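Local coordinates for protein putative acid phosphatase WZB (Escherichia coli, PDB 2WMY) that probably removes phosphate from phosphotyrosine residues of proteins, as a member of the low molecular weight protein tyrosine phosphatase family, at residues K37-G42 against R80-L85; S91-I96 against T107-H112. The protein carries 1 engineered substitution. All coordinates share one frame; numbering follows the deposited sequence.

Contact 1: residues K37-G42 against R80-L85; sequences KINSAG and RQYDLL
Lys37 and Asn39 reach from the strand 37-42 to Tyr82, whose phenol spans the gap between the two segments. Two hydrogen bonds cross it. Asn39 ND2 gives one to Tyr82 OH at 2.8 Å; the amide nitrogen comes in at the edge of the phenol ring, near its plane, while the amide itself is turned almost perpendicular to the ring (87°). This bond is short but bent, with an N-H...O angle of 136°, and the hydroxyl lies out of the amide plane. The other joins Lys37 NZ to the main-chain carbonyl Gln81 O at 3.0 Å, the ammonium lying somewhat off the carbonyl plane.

The same ammonium makes a cation-pi interaction. Lys37 NZ lies 4.5 Å from the centroid of the Tyr82 ring, over one face and displaced toward the rim. CG stands opposite the backbone N (chi1 -174°), sending the chain out toward Tyr82, and a bend further along (chi3 63°) brings the amine over the ring.

Van der Waals contact completes the junction. Lys37 CE packs on Tyr82 CE1 at 3.8 Å, the two side chains crossing at about a right angle, and Asn39 CB lies against the phenol oxygen. A leucine at Tyr82 would remove both ring and hydroxyl, and would probably leave the Asn39 amide without this partner and the Lys37 ammonium with Gln81 O but no aromatic face.

Between the two strands that carry these segments runs strand 10-15, which is hydrogen-bonded through its backbone to 37-42. The Tyr82 ring therefore bridges over this middle strand, resting on Ser10 and Leu12, just before strand 84-87 begins; helix 21-32 packs against 37-42 through Ile38 and Ser40.

Contact 2: residues S91-I96 against T107-H112; sequences SHLEQI and TMLFGH
Thr107, the first residue of strand 107-109, meets two side chains of helix 90-99, one with each branch. Its methyl CG2 lies 3.8 Å from Leu93 CD2, and the two side chains pass each other in opposite directions. The hydroxyl branch faces Ile96, with OG1 3.7 Å from Ile96 CG2. Thr107 OG1 lies anti to the carbonyl carbon (chi1 -57°), which leaves CG2 opposite the backbone N and directed at Leu93. The contact to Ile96 is purely van der Waals; the polar need of the buried hydroxyl is met by a hydrogen bond with Ala103 O.

Helix 90-99 is the crossover of a beta-alpha-beta unit that leads from strand 84-87 to its parallel neighbour 107-109. Accordingly the axes of 91-96 and 107-109 run nearly antiparallel (169°) and approach to 9.2 Å. Leu93 also touches Val87 of strand 84-87, so the helix packs across both strands.

CB of Met108 points away from the helix, and its side chain touches Trp144 of helix 127-147. The end of the Leu109 side chain reaches the helix: its CD2 lies 4.2 Å from Leu93 CD1, a looser methyl-to-methyl contact, so that the two methyls of Leu93 rest one on Thr107 and one on Leu109. From Leu109 the chain enters a type I turn ending at His112, whose ring carries Met108 CE over the centre of one face.

Overall arrangement
Contacts 1 and 2 lie in series along the chain, their centres about 13 Å apart, and meet where strand 84-87 runs beside 107-109 in the sheet. Leu85 O and Met108 N, 2.9 Å apart, probably form a hydrogen bond between these strands, while Leu85 CD2 packs 3.4 Å from Thr107 OG1 and reaches Ile96 CG2. Contact 1 ties the 37-42 edge of the sheet to the entry of strand 84-87, and contact 2 seats a helix at the other edge. Neither includes a predicted catalytic residue: the side chain of Leu109 is about 9 Å from that of Arg21, and those of Ile96 and Asn39 are about 10 and 12 Å from that of Cys15, the predicted nucleophile.

Contact 1: residues K37-G42 against R80-L85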
loop_
_atom_site.group_PDB
_atom_site.type_symbol
_atom_site.label_atom_id
_atom_site.label_comp_id
_atom_site.label_asym_id
_atom_site.label_seq_id
_atom_site.Cartn_x
_atom_site.Cartn_y
_atom_site.Cartn_z
ATOM N N LYS A 37 0.403 -11.186 8.578
ATOM C CA LYS A 37 -0.511 -10.101 8.922
ATOM C C LYS A 37 -0.229 -8.888 8.037
ATOM O O LYS A 37 0.793 -8.214 8.196
ATOM C CB LYS A 37 -0.379 -9.718 10.398
ATOM C CG LYS A 37 -1.404 -8.688 10.860
ATOM C CD LYS A 37 -1.234 -8.326 12.337
ATOM C CE LYS A 37 0.117 -7.670 12.598
ATOM N NZ LYS A 37 0.146 -6.969 13.910
ATOM N N ILE A 38 -1.128 -8.619 7.096
ATOM C CA ILE A 38 -0.923 -7.528 6.143
ATOM C C ILE A 38 -2.067 -6.529 6.170
ATOM O O ILE A 38 -3.205 -6.870 5.852
ATOM C CB ILE A 38 -0.713 -8.057 4.716
ATOM C CG1 ILE A 38 0.534 -8.946 4.675
ATOM C CG2 ILE A 38 -0.566 -6.903 3.731
ATOM C CD1 ILE A 38 0.772 -9.617 3.354
ATOM N N ASN A 39 -1.755 -5.295 6.563
ATOM C CA ASN A 39 -2.746 -4.225 6.618
ATOM C C ASN A 39 -2.242 -2.934 5.981
ATOM O O ASN A 39 -1.137 -2.892 5.445
ATOM C CB ASN A 39 -3.203 -3.998 8.060
ATOM C CG ASN A 39 -4.091 -5.128 8.568
ATOM O OD1 ASN A 39 -5.175 -5.363 8.031
ATOM N ND2 ASN A 39 -3.630 -5.840 9.595
ATOM N N SER A 40 -3.054 -1.884 6.032
ATOM C CA SER A 40 -2.758 -0.673 5.287
ATOM C C SER A 40 -3.308 0.569 5.970
ATOM O O SER A 40 -4.271 0.496 6.730
ATOM C CB SER A 40 -3.345 -0.773 3.879
ATOM O OG SER A 40 -4.756 -0.850 3.937
ATOM N N ALA A 41 -2.699 1.712 5.679
ATOM C CA ALA A 41 -3.125 2.986 6.264
ATOM C C ALA A 41 -2.600 4.149 5.430
ATOM O O ALA A 41 -1.832 3.955 4.486
ATOM C CB ALA A 41 -2.650 3.103 7.702
ATOM N N GLY A 42 -3.018 5.359 5.773
ATOM C CA GLY A 42 -2.687 6.512 4.963
ATOM C C GLY A 42 -2.260 7.718 5.764
ATOM O O GLY A 42 -2.848 8.033 6.803
ATOM N N ARG A 80 4.062 0.454 15.176
ATOM C CA ARG A 80 4.689 -0.397 16.180
ATOM C C ARG A 80 4.273 -1.860 16.050
ATOM O O ARG A 80 4.983 -2.752 16.508
ATOM C CB ARG A 80 4.341 0.130 17.569
ATOM C CG ARG A 80 5.380 -0.127 18.627
ATOM C CD ARG A 80 5.340 0.995 19.649
ATOM N NE ARG A 80 5.795 2.248 19.056
ATOM C CZ ARG A 80 5.290 3.440 19.348
ATOM N NH1 ARG A 80 4.293 3.547 20.219
ATOM N NH2 ARG A 80 5.773 4.525 18.757
ATOM N N GLN A 81 3.128 -2.102 15.418
ATOM C CA GLN A 81 2.600 -3.456 15.296
ATOM C C GLN A 81 3.055 -4.151 14.015
ATOM O O GLN A 81 2.629 -5.267 13.726
ATOM C CB GLN A 81 1.073 -3.435 15.333
ATOM C CG GLN A 81 0.485 -2.624 16.463
ATOM C CD GLN A 81 -0.963 -2.265 16.203
ATOM O OE1 GLN A 81 -1.609 -2.838 15.321
ATOM N NE2 GLN A 81 -1.480 -1.309 16.965
ATOM N N TYR A 82 3.910 -3.495 13.241
ATOM C CA TYR A 82 4.359 -4.083 11.984
ATOM C C TYR A 82 5.881 -4.113 11.862
ATOM O O TYR A 82 6.576 -3.217 12.349
ATOM C CB TYR A 82 3.684 -3.385 10.794
ATOM C CG TYR A 82 2.177 -3.559 10.823
ATOM C CD1 TYR A 82 1.559 -4.584 10.117
ATOM C CD2 TYR A 82 1.379 -2.727 11.602
ATOM C CE1 TYR A 82 0.177 -4.757 10.163
ATOM C CE2 TYR A 82 0.005 -2.896 11.662
ATOM C CZ TYR A 82 -0.591 -3.909 10.936
ATOM O OH TYR A 82 -1.957 -4.075 10.998
ATOM N N ASP A 83 6.387 -5.171 11.236
ATOM C CA ASP A 83 7.828 -5.376 11.104
ATOM C C ASP A 83 8.389 -4.656 9.889
ATOM O O ASP A 83 9.600 -4.456 9.784
ATOM C CB ASP A 83 8.146 -6.865 10.995
ATOM C CG ASP A 83 7.562 -7.672 12.138
ATOM O OD1 ASP A 83 7.596 -7.193 13.294
ATOM O OD2 ASP A 83 7.070 -8.788 11.875
ATOM N N LEU A 84 7.502 -4.272 8.977
ATOM C CA LEU A 84 7.904 -3.660 7.720
ATOM C C LEU A 84 6.809 -2.731 7.181
ATOM O O LEU A 84 5.642 -3.117 7.082
ATOM C CB LEU A 84 8.217 -4.755 6.692
ATOM C CG LEU A 84 8.543 -4.308 5.268
ATOM C CD1 LEU A 84 9.930 -3.667 5.218
ATOM C CD2 LEU A 84 8.469 -5.483 4.317
ATOM N N LEU A 85 7.203 -1.506 6.837
ATOM C CA LEU A 85 6.308 -0.534 6.229
ATOM C C LEU A 85 6.684 -0.365 4.763
ATOM O O LEU A 85 7.862 -0.215 4.426
ATOM C CB LEU A 85 6.419 0.827 6.935
ATOM C CG LEU A 85 5.739 1.075 8.286
ATOM C CD1 LEU A 85 6.071 0.003 9.292
ATOM C CD2 LEU A 85 6.130 2.451 8.821
#

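Contact 2: residues S91-I96 against T107-H112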
loop_
_atom_site.group_PDB
_atom_site.type_symbol
_atom_site.label_atom_id
_atom_site.label_comp_id
_atom_site.label_asym_id
_atom_site.label_seq_id
_atom_site.Cartn_x
_atom_site.Cartn_y
_atom_site.Cartn_z
ATOM N N SER A 91 7.975 11.093 -1.182
ATOM C CA SER A 91 7.476 12.078 -0.226
ATOM C C SER A 91 6.946 11.425 1.057
ATOM O O SER A 91 6.993 12.019 2.130
ATOM C CB SER A 91 6.396 12.953 -0.866
ATOM O OG SER A 91 5.342 12.151 -1.373
ATOM N N HIS A 92 6.447 10.200 0.940
ATOM C CA HIS A 92 5.963 9.449 2.095
ATOM C C HIS A 92 7.079 9.083 3.067
ATOM O O HIS A 92 6.849 8.993 4.275
ATOM C CB HIS A 92 5.244 8.175 1.658
ATOM C CG HIS A 92 3.894 8.411 1.062
ATOM N ND1 HIS A 92 3.383 7.633 0.044
ATOM C CD2 HIS A 92 2.945 9.336 1.342
ATOM C CE1 HIS A 92 2.177 8.066 -0.275
ATOM N NE2 HIS A 92 1.887 9.099 0.497
ATOM N N LEU A 93 8.281 8.858 2.540
ATOM C CA LEU A 93 9.429 8.513 3.382
ATOM C C LEU A 93 9.707 9.614 4.397
ATOM O O LEU A 93 9.989 9.338 5.564
ATOM C CB LEU A 93 10.681 8.257 2.535
ATOM C CG LEU A 93 10.573 7.055 1.597
ATOM C CD1 LEU A 93 11.828 6.948 0.738
ATOM C CD2 LEU A 93 10.330 5.774 2.391
ATOM N N GLU A 94 9.612 10.864 3.953
ATOM C CA GLU A 94 9.861 11.985 4.844
ATOM C C GLU A 94 8.711 12.195 5.824
ATOM O O GLU A 94 8.907 12.733 6.911
ATOM C CB GLU A 94 10.138 13.264 4.054
ATOM C CG GLU A 94 11.177 14.148 4.721
ATOM C CD GLU A 94 12.398 13.357 5.186
ATOM O OE1 GLU A 94 12.945 12.568 4.381
ATOM O OE2 GLU A 94 12.810 13.523 6.356
ATOM N N GLN A 95 7.512 11.769 5.440
ATOM C CA GLN A 95 6.364 11.872 6.329
ATOM C C GLN A 95 6.441 10.823 7.435
ATOM O O GLN A 95 6.022 11.077 8.563
ATOM C CB GLN A 95 5.055 11.752 5.551
ATOM C CG GLN A 95 4.674 13.027 4.805
ATOM C CD GLN A 95 3.580 12.800 3.790
ATOM O OE1 GLN A 95 3.711 11.963 2.900
ATOM N NE2 GLN A 95 2.490 13.545 3.918
ATOM N N ILE A 96 6.980 9.651 7.111
ATOM C CA ILE A 96 7.252 8.636 8.127
ATOM C C ILE A 96 8.332 9.106 9.110
ATOM O O ILE A 96 8.184 8.957 10.320
ATOM C CB ILE A 96 7.684 7.296 7.507
ATOM C CG1 ILE A 96 6.636 6.792 6.515
ATOM C CG2 ILE A 96 7.909 6.259 8.594
ATOM C CD1 ILE A 96 5.293 6.520 7.135
ATOM N N THR A 107 11.193 1.053 6.985
ATOM C CA THR A 107 10.339 1.524 5.911
ATOM C C THR A 107 11.066 1.461 4.567
ATOM O O THR A 107 12.230 1.846 4.455
ATOM C CB THR A 107 9.876 2.970 6.164
ATOM O OG1 THR A 107 9.198 3.041 7.422
ATOM C CG2 THR A 107 8.926 3.431 5.066
ATOM N N MET A 108 10.371 0.961 3.553
ATOM C CA MET A 108 10.882 0.984 2.188
ATOM C C MET A 108 9.745 1.283 1.213
ATOM O O MET A 108 8.569 1.206 1.571
ATOM C CB MET A 108 11.572 -0.336 1.842
ATOM C CG MET A 108 12.821 -0.624 2.707
ATOM S SD MET A 108 13.468 -2.291 2.457
ATOM C CE MET A 108 14.114 -2.175 0.788
ATOM N N LEU A 109 10.101 1.660 -0.006
ATOM C CA LEU A 109 9.101 1.912 -1.032
ATOM C C LEU A 109 8.420 0.616 -1.449
ATOM O O LEU A 109 9.045 -0.440 -1.479
ATOM C CB LEU A 109 9.747 2.585 -2.234
ATOM C CG LEU A 109 10.255 3.978 -1.867
ATOM C CD1 LEU A 109 11.259 4.494 -2.896
ATOM C CD2 LEU A 109 9.072 4.920 -1.727
ATOM N N PHE A 110 7.132 0.705 -1.757
ATOM C CA PHE A 110 6.394 -0.435 -2.263
ATOM C C PHE A 110 7.007 -0.923 -3.577
ATOM O O PHE A 110 7.126 -2.121 -3.809
ATOM C CB PHE A 110 4.923 -0.077 -2.465
ATOM C CG PHE A 110 4.028 -1.274 -2.551
ATOM C CD1 PHE A 110 3.439 -1.791 -1.412
ATOM C CD2 PHE A 110 3.801 -1.901 -3.764
ATOM C CE1 PHE A 110 2.633 -2.898 -1.479
ATOM C CE2 PHE A 110 2.990 -3.011 -3.838
ATOM C CZ PHE A 110 2.404 -3.509 -2.698
ATOM N N GLY A 111 7.403 0.014 -4.432
ATOM C CA GLY A 111 8.005 -0.335 -5.703
ATOM C C GLY A 111 9.525 -0.344 -5.656
ATOM O O GLY A 111 10.180 -0.053 -6.659
ATOM N N HIS A 112 10.084 -0.686 -4.498
ATOM C CA HIS A 112 11.537 -0.674 -4.333
ATOM C C HIS A 112 12.238 -1.501 -5.401
ATOM O O HIS A 112 13.300 -1.125 -5.879
ATOM C CB HIS A 112 11.956 -1.183 -2.950
ATOM C CG HIS A 112 13.440 -1.266 -2.773
ATOM N ND1 HIS A 112 14.197 -0.204 -2.328
ATOM C CD2 HIS A 112 14.314 -2.274 -3.015
ATOM C CE1 HIS A 112 15.470 -0.556 -2.291
ATOM N NE2 HIS A 112 15.569 -1.807 -2.705
#